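Local coordinates for protein glycoside hydrolase family 81 (Clostridium thermocellum, PDB 6FOP) that probably hydrolyses beta-1,3-glucans such as laminarin, as a family 81 glycoside hydrolase of the cellulosome, at residues 317-320 and 321-325. Residues are numbered along the deposited sequence; the frame is centred on the assembly and turned at random.
Sequences REAL and NRYIN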
loop_
_atom_site.group_PDB
_atom_site.type_symbol
_atom_site.label_atom_id
_atom_site.label_comp_id
_atom_site.label_asym_id
_atom_site.label_seq_id
_atom_site.Cartn_x
_atom_site.Cartn_y
_atom_site.Cartn_z
ATOM N N ARG A 317 -11.144 23.819 -28.798
ATOM C CA ARG A 317 -12.259 23.732 -27.842
ATOM C C ARG A 317 -13.485 23.049 -28.446
ATOM O O ARG A 317 -14.196 22.363 -27.740
ATOM C CB ARG A 317 -12.686 25.096 -27.304
ATOM C CG ARG A 317 -11.616 25.852 -26.591
ATOM C CD ARG A 317 -12.182 27.182 -26.080
ATOM N NE ARG A 317 -13.108 27.026 -24.953
ATOM C CZ ARG A 317 -12.745 26.690 -23.712
ATOM N NH1 ARG A 317 -11.464 26.503 -23.422
ATOM N NH2 ARG A 317 -13.666 26.576 -22.757
ATOM N N GLU A 318 -13.747 23.283 -29.742
ATOM C CA GLU A 318 -14.915 22.668 -30.376
ATOM C C GLU A 318 -14.730 21.164 -30.485
ATOM O O GLU A 318 -15.692 20.397 -30.321
ATOM C CB GLU A 318 -15.195 23.312 -31.752
ATOM C CG GLU A 318 -15.602 24.781 -31.587
ATOM C CD GLU A 318 -16.265 25.391 -32.804
ATOM O OE1 GLU A 318 -17.153 24.736 -33.368
ATOM O OE2 GLU A 318 -15.921 26.544 -33.137
ATOM N N ALA A 319 -13.502 20.733 -30.772
ATOM C CA ALA A 319 -13.215 19.292 -30.802
ATOM C C ALA A 319 -13.343 18.674 -29.403
ATOM O O ALA A 319 -13.968 17.617 -29.238
ATOM C CB ALA A 319 -11.841 19.011 -31.361
ATOM N N LEU A 320 -12.814 19.375 -28.402
ATOM C CA LEU A 320 -12.934 18.879 -27.020
ATOM C C LEU A 320 -14.391 18.721 -26.620
ATOM O O LEU A 320 -14.782 17.734 -25.989
ATOM C CB LEU A 320 -12.170 19.803 -26.079
ATOM C CG LEU A 320 -12.068 19.340 -24.636
ATOM C CD1 LEU A 320 -11.190 18.123 -24.563
ATOM C CD2 LEU A 320 -11.501 20.395 -23.712
ATOM N N ASN A 321 -15.208 19.705 -27.006
ATOM C CA ASN A 321 -16.630 19.661 -26.717
ATOM C C ASN A 321 -17.277 18.484 -27.417
ATOM O O ASN A 321 -18.156 17.818 -26.855
ATOM C CB ASN A 321 -17.303 20.970 -27.118
ATOM C CG ASN A 321 -18.748 21.030 -26.682
ATOM O OD1 ASN A 321 -19.041 20.996 -25.509
ATOM N ND2 ASN A 321 -19.652 21.097 -27.639
ATOM N N ARG A 322 -16.880 18.245 -28.666
ATOM C CA ARG A 322 -17.410 17.078 -29.354
ATOM C C ARG A 322 -17.022 15.769 -28.656
ATOM O O ARG A 322 -17.858 14.849 -28.536
ATOM C CB ARG A 322 -16.949 17.049 -30.822
ATOM C CG ARG A 322 -17.342 15.767 -31.554
ATOM C CD ARG A 322 -17.136 15.890 -33.048
ATOM N NE ARG A 322 -15.801 16.342 -33.414
ATOM C CZ ARG A 322 -14.717 15.569 -33.472
ATOM N NH1 ARG A 322 -14.797 14.268 -33.190
ATOM N NH2 ARG A 322 -13.550 16.114 -33.810
ATOM N N TYR A 323 -15.783 15.680 -28.187
ATOM C CA TYR A 323 -15.390 14.500 -27.426
ATOM C C TYR A 323 -16.252 14.306 -26.176
ATOM O O TYR A 323 -16.618 13.181 -25.846
ATOM C CB TYR A 323 -13.890 14.534 -27.039
ATOM C CG TYR A 323 -12.926 14.770 -28.174
ATOM C CD1 TYR A 323 -13.230 14.446 -29.481
ATOM C CD2 TYR A 323 -11.688 15.362 -27.935
ATOM C CE1 TYR A 323 -12.329 14.703 -30.511
ATOM C CE2 TYR A 323 -10.794 15.629 -28.939
ATOM C CZ TYR A 323 -11.131 15.345 -30.249
ATOM O OH TYR A 323 -10.220 15.612 -31.244
ATOM N N ILE A 324 -16.584 15.407 -25.516
ATOM C CA ILE A 324 -17.489 15.373 -24.361
ATOM C C ILE A 324 -18.872 14.860 -24.777
ATOM O O ILE A 324 -19.437 14.012 -24.105
ATOM C CB ILE A 324 -17.528 16.729 -23.654
ATOM C CG1 ILE A 324 -16.227 16.945 -22.868
ATOM C CG2 ILE A 324 -18.754 16.877 -22.762
ATOM C CD1 ILE A 324 -16.050 16.042 -21.644
ATOM N N ASN A 325 -19.394 15.355 -25.901
ATOM C CA ASN A 325 -20.682 14.852 -26.401
ATOM C C ASN A 325 -20.637 13.380 -26.771
ATOM O O ASN A 325 -21.608 12.651 -26.538
ATOM C CB ASN A 325 -21.177 15.691 -27.577
ATOM C CG ASN A 325 -21.717 17.039 -27.140
ATOM O OD1 ASN A 325 -22.228 17.196 -26.032
ATOM N ND2 ASN A 325 -21.624 18.008 -28.013
HETATM O O HOH W 1 -18.424 21.016 -30.439
#
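Tyr-323 N donates to Ala-319 O at 2.9 Å, and this carbonyl also lies over the centre of the Tyr-323 ring, 3.1 Å above its plane. The bond is one of five consecutive i to i+4 backbone bonds in the first turns of helix 317-329. The others join Asn-321 N to Arg-317 O, Arg-322 N to Glu-318 O, Ile-324 N to Leu-320 O and Asn-325 N to Asn-321 O. Glu-318 O has a second partner. A water donates to it at 2.8 Å and accepts from Asn-321 ND2 at 3.1 Å. The amide of Asn-321 is thus tied back to the preceding turn, while its OD1 takes a hydrogen bond from Asn-361.

The Tyr-323 ring folds back over the preceding turn because CG stands anti to the carbonyl carbon (chi1 -52°). Ala-319 CB then lies 3.9 Å from Tyr-323 CZ, and Leu-320 CD1 touches the ring more loosely, 4.4 Å from Tyr-323 CD2. Arg-322 bends at chi3 (52°), and its NH2 comes obliquely to 4.2 Å from Ala-319 CB. Arg-322 NH2 forms a salt bridge with Glu-636, whose OE2 also hydrogen-bonds Tyr-323 OH, and NH1 forms one with Glu-326. Leu-320 and Ile-324 both pack on Ile-355 of helix 339-359, and Tyr-323 and Ile-324 on Ala-647 of helix 646-659.

The helix is therefore amphipathic, with Glu-318 exposed and Leu-320, Tyr-323 and Ile-324 buried against two other helices of the C-terminal domain. Glu-636 and Glu-326 together probably hold the Arg-322 guanidinium, and Glu-636 also holds Tyr-323 OH. Sharing one carboxylate oxygen probably favours the charged form of Glu-636.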